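Local coordinates for Es1 family protein (Ehrlichia chaffeensis, PDB 3L3B) that is probably involved in isoprenoid biosynthesis and carries an amidotransferase-like domain of the DJ-1/PfpI family, its exact activity being undefined, at residues A27-G32 against D109-P114; A143-Y148 against K169-V174. All blocks are in the same frame, centred on the assembly; numbering follows the deposited sequence.

Contact 1 of 2, residues A27-G32 against D109-P114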
# COMPACT_ATOMS: atom_id res chain seq x y z
N ALA B 27 13.81 -9.06 6.66
CA ALA B 27 12.84 -9.85 5.91
C ALA B 27 11.44 -9.30 6.23
O ALA B 27 11.22 -8.77 7.33
CB ALA B 27 12.93 -11.33 6.28
N VAL B 28 10.53 -9.38 5.26
CA VAL B 28 9.12 -8.98 5.47
C VAL B 28 8.30 -10.12 4.94
O VAL B 28 8.49 -10.51 3.78
CB VAL B 28 8.77 -7.66 4.73
CG1 VAL B 28 7.23 -7.31 4.88
CG2 VAL B 28 9.68 -6.53 5.21
N ILE B 29 7.39 -10.65 5.76
CA ILE B 29 6.57 -11.76 5.35
C ILE B 29 5.16 -11.25 5.04
O ILE B 29 4.53 -10.58 5.85
CB ILE B 29 6.52 -12.89 6.38
CG1 ILE B 29 7.91 -13.53 6.50
CG2 ILE B 29 5.50 -13.93 5.95
CD1 ILE B 29 8.12 -14.51 7.67
N LEU B 30 4.69 -11.62 3.86
CA LEU B 30 3.41 -11.22 3.37
C LEU B 30 2.48 -12.42 3.15
O LEU B 30 2.92 -13.58 2.95
CB LEU B 30 3.65 -10.48 2.05
CG LEU B 30 4.51 -9.23 2.05
CD1 LEU B 30 4.63 -8.67 0.63
CD2 LEU B 30 3.86 -8.17 2.96
N ALA B 31 1.18 -12.13 3.21
CA ALA B 31 0.17 -13.17 3.14
C ALA B 31 -0.83 -12.95 2.02
O ALA B 31 -1.84 -13.62 2.04
CB ALA B 31 -0.59 -13.27 4.48
N GLY B 32 -0.56 -12.03 1.08
CA GLY B 32 -1.48 -11.72 0.01
C GLY B 32 -1.53 -10.19 -0.11
O GLY B 32 -0.67 -9.49 0.38
N ASP B 109 19.06 -9.30 9.61
CA ASP B 109 19.16 -8.89 11.01
C ASP B 109 17.85 -8.95 11.80
O ASP B 109 17.87 -9.00 13.04
CB ASP B 109 19.65 -7.45 11.07
CG ASP B 109 20.93 -7.26 10.36
OD1 ASP B 109 21.95 -7.68 10.90
OD2 ASP B 109 20.92 -6.71 9.27
N MET B 110 16.71 -8.94 11.09
CA MET B 110 15.39 -8.82 11.69
C MET B 110 14.31 -9.29 10.70
O MET B 110 14.59 -9.46 9.51
CB MET B 110 15.12 -7.36 12.11
CG MET B 110 15.18 -6.29 10.94
SD MET B 110 14.82 -4.55 11.45
CE MET B 110 13.04 -4.52 11.27
N LEU B 111 13.09 -9.41 11.21
CA LEU B 111 11.91 -9.86 10.49
C LEU B 111 10.78 -8.95 10.89
O LEU B 111 10.64 -8.63 12.06
CB LEU B 111 11.58 -11.30 10.90
CG LEU B 111 10.28 -11.89 10.38
CD1 LEU B 111 10.38 -11.99 8.83
CD2 LEU B 111 9.96 -13.20 11.01
N VAL B 112 9.99 -8.49 9.90
CA VAL B 112 8.74 -7.79 10.19
C VAL B 112 7.59 -8.52 9.48
O VAL B 112 7.72 -8.98 8.33
CB VAL B 112 8.80 -6.29 9.82
CG1 VAL B 112 7.56 -5.57 10.34
CG2 VAL B 112 10.05 -5.67 10.42
N ILE B 113 6.49 -8.69 10.22
CA ILE B 113 5.28 -9.29 9.74
C ILE B 113 4.12 -8.28 9.83
O ILE B 113 3.50 -8.13 10.89
CB ILE B 113 4.91 -10.53 10.57
CG1 ILE B 113 6.14 -11.41 10.77
CG2 ILE B 113 3.82 -11.28 9.85
CD1 ILE B 113 6.00 -12.50 11.86
N PRO B 114 3.78 -7.63 8.71
CA PRO B 114 2.57 -6.80 8.72
C PRO B 114 1.35 -7.62 9.09
O PRO B 114 1.37 -8.85 9.02
CB PRO B 114 2.49 -6.31 7.28
CG PRO B 114 3.88 -6.37 6.75
CD PRO B 114 4.55 -7.50 7.47
O HOH W 1 1.85 -9.73 6.29

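Contact 2 of 2, residues A143-Y148 against K169-V174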
# COMPACT_ATOMS: atom_id res chain seq x y z
N ALA B 143 10.27 -20.43 9.76
CA ALA B 143 10.92 -19.17 9.46
C ALA B 143 10.99 -18.25 10.67
O ALA B 143 12.06 -17.75 10.99
CB ALA B 143 10.22 -18.46 8.30
N VAL B 144 9.86 -18.04 11.33
CA VAL B 144 9.82 -17.18 12.50
C VAL B 144 10.63 -17.80 13.65
O VAL B 144 11.36 -17.09 14.29
CB VAL B 144 8.40 -16.85 12.98
CG1 VAL B 144 8.45 -15.96 14.17
CG2 VAL B 144 7.52 -16.15 11.85
N ARG B 145 10.53 -19.12 13.89
CA ARG B 145 11.38 -19.78 14.89
C ARG B 145 12.87 -19.63 14.56
O ARG B 145 13.69 -19.53 15.48
CB ARG B 145 11.02 -21.28 15.02
CG ARG B 145 9.62 -21.55 15.58
CD ARG B 145 9.68 -21.58 17.08
NE ARG B 145 8.48 -22.07 17.75
CZ ARG B 145 8.36 -23.24 18.36
NH1 ARG B 145 7.22 -23.54 18.99
NH2 ARG B 145 9.38 -24.11 18.36
N GLU B 146 13.25 -19.63 13.27
CA GLU B 146 14.66 -19.47 12.93
C GLU B 146 15.16 -18.09 13.31
O GLU B 146 16.26 -17.95 13.85
CB GLU B 146 14.97 -19.76 11.46
CG GLU B 146 15.12 -21.23 11.15
CD GLU B 146 15.65 -21.47 9.75
OE1 GLU B 146 16.87 -21.41 9.57
OE2 GLU B 146 14.83 -21.68 8.84
N PHE B 147 14.35 -17.08 13.06
CA PHE B 147 14.69 -15.71 13.49
C PHE B 147 14.74 -15.68 15.02
O PHE B 147 15.70 -15.16 15.60
CB PHE B 147 13.68 -14.68 12.99
CG PHE B 147 13.98 -14.15 11.61
CD1 PHE B 147 14.90 -13.10 11.44
CD2 PHE B 147 13.44 -14.72 10.50
CE1 PHE B 147 15.23 -12.61 10.18
CE2 PHE B 147 13.76 -14.25 9.24
CZ PHE B 147 14.65 -13.18 9.09
N TYR B 148 13.75 -16.26 15.67
CA TYR B 148 13.72 -16.23 17.15
C TYR B 148 14.89 -16.98 17.74
O TYR B 148 15.57 -16.48 18.66
CB TYR B 148 12.41 -16.81 17.70
CG TYR B 148 12.39 -16.79 19.20
CD1 TYR B 148 12.18 -15.61 19.88
CD2 TYR B 148 12.61 -17.95 19.93
CE1 TYR B 148 12.19 -15.59 21.27
CE2 TYR B 148 12.62 -17.95 21.33
CZ TYR B 148 12.40 -16.76 21.98
OH TYR B 148 12.45 -16.71 23.35
N LYS B 169 4.81 -20.34 21.68
CA LYS B 169 4.30 -20.63 23.02
C LYS B 169 4.91 -21.84 23.72
O LYS B 169 4.93 -21.89 24.94
CB LYS B 169 2.78 -20.81 22.99
CG LYS B 169 2.34 -22.18 22.55
CD LYS B 169 0.87 -22.16 22.11
CE LYS B 169 -0.07 -22.76 23.17
NZ LYS B 169 -1.35 -23.16 22.45
N ASP B 170 5.39 -22.81 22.95
CA ASP B 170 6.03 -23.98 23.54
C ASP B 170 7.44 -23.72 24.02
O ASP B 170 7.93 -24.46 24.81
CB ASP B 170 6.04 -25.15 22.57
CG ASP B 170 4.63 -25.58 22.16
OD1 ASP B 170 3.73 -25.66 23.05
OD2 ASP B 170 4.46 -25.82 20.95
N ILE B 171 8.08 -22.67 23.52
CA ILE B 171 9.44 -22.36 23.91
C ILE B 171 9.60 -20.99 24.58
O ILE B 171 10.65 -20.71 25.13
CB ILE B 171 10.42 -22.49 22.69
CG1 ILE B 171 10.10 -21.46 21.62
CG2 ILE B 171 10.42 -23.97 22.14
CD1 ILE B 171 11.13 -21.39 20.46
N ALA B 172 8.56 -20.14 24.54
CA ALA B 172 8.64 -18.84 25.16
C ALA B 172 7.24 -18.27 25.50
O ALA B 172 6.25 -18.56 24.80
CB ALA B 172 9.37 -17.87 24.19
N LYS B 173 7.18 -17.40 26.50
CA LYS B 173 5.95 -16.69 26.84
C LYS B 173 6.22 -15.22 26.51
O LYS B 173 6.91 -14.56 27.28
CB LYS B 173 5.67 -16.87 28.34
CG LYS B 173 4.59 -15.95 28.94
CD LYS B 173 4.11 -16.33 30.33
CE LYS B 173 3.25 -17.56 30.36
NZ LYS B 173 2.45 -17.57 31.65
N VAL B 174 5.81 -14.73 25.34
CA VAL B 174 6.28 -13.41 24.91
C VAL B 174 5.21 -12.35 25.13
O VAL B 174 4.03 -12.65 25.22
CB VAL B 174 6.80 -13.35 23.45
CG1 VAL B 174 7.75 -14.52 23.11
CG2 VAL B 174 5.65 -13.25 22.47
O HOH W 2 6.13 -26.32 18.96
O HOH W 3 12.78 -19.40 25.33

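Contact 1 of 2, residues A27-G32 against D109-P114
Ala27 to Ile29 and Met110 to Ile113 run side by side as parallel strands, 4.7 Å apart at their closest and at 24° to each other, in the middle of the mainly parallel sheet of a DJ-1/PfpI-type alpha/beta fold. Three hydrogen bonds join them in the parallel pattern: Ala27 N gives to Met110 O, Val112 N to Ala27 O (2.9 Å, 165° at the hydrogen) and Ile29 N to Val112 O. Val28 CA adds a CH contact to Val112 O at 3.2 Å.

On one face Ala27, Ile29 and Leu111 meet. The small Ala27 CB lies 3.7 Å from Leu111 CD1, and Leu111 CD1 also touches the end of the longer Ile29 at CD1 (3.6 Å); Leu111 directs CG opposite its own N (chi1 173°), and its CD2 branch lies against Val144 of helix 138-149. The beta-branched Val28 and Val112 occupy the other face, where both touch helix 41-53 and Val112 also touches helix 221-238. There the side chains of Val28 and Pro114 cross at about a right angle, Val28 CG1 3.7 Å from Pro114 CD.

Proline suits the strand end, since it has no N-H to offer and its ring packs against Val28 and Leu30. Beyond the ladder the two segments are bridged by a water that donates to Ile29 O at 2.8 Å and to Pro114 O at 2.9 Å.

Contact 2 of 2, residues A143-Y148 against K169-V174
The last turns of helix 138-149, at Arg145 and Tyr148, face an irregular loop at Ile171 and Ala172; the nearest CA pair, Arg145 and Ile171, is 9.6 Å apart, so long side chains must span the gap and no direct hydrogen bond crosses it. One helical turn places Arg145 and Tyr148 on the same side of the helix, and Ile171 reaches in to touch both.

Ile171 holds CG1 between its backbone N and carbonyl carbon (chi1 65°), which sends CD1 toward the helix. Ile171 CD1 rests 3.7 Å from Arg145 CD and 3.8 Å from Tyr148 CD2, while Ile171 CG1 sits over the centre of one face of the Arg145 guanidinium, 4.1 Å above its plane. A branched aliphatic side chain suits this place, because its CD1 methyl can lie against both the guanidinium and the tyrosine ring. Next to it, Ala172 CB lies 3.4 Å from Tyr148 OH, a small residue that lets the phenol end come close.

Asp170 approaches the guanidinium at its edge, but Asp170 OD2 remains 4.1 Å from Arg145 NH1, beyond a salt bridge, and the two planes stand 80° apart. A water spans that interval, accepting from Arg145 NH1 and donating to Asp170 OD2, its oxygen 2.6 Å from that OD2. Arg145 bends at chi2 (-87°), and its NE binds Leu167 O at the end of helix 160-168, which steadies the guanidinium. A second water donates to Ile171 O and only weakly to Tyr148 OH, whose stronger partner is Asn207.

The contact thus ties helix 138-149 to the loop that leads from helix 160-168 to strand 175-176. Leu168 packs against both Arg145 and Tyr148, and Ile154 of strand 154-157 lies against Tyr148 from the central sheet.

Contact 1 belongs to the core and contact 2 to the surface, their centres about 15 Å apart, and helix 138-149 joins them. One side of that helix carries Val144 and Phe147 onto strand 110-113, with Phe147 also reaching Ala27; another side offers Arg145 and Tyr148 to the loop 169-174. The chemistry follows the location. Buried strands satisfy their polar groups chiefly through backbone hydrogen bonds and pack aliphatic side chains, whereas the outer contact uses longer side chains, methyl groups against a guanidinium and a phenol, and water between opposite charges. Both contacts include bridging water, between backbone carbonyls in contact 1 and involving side chains in contact 2.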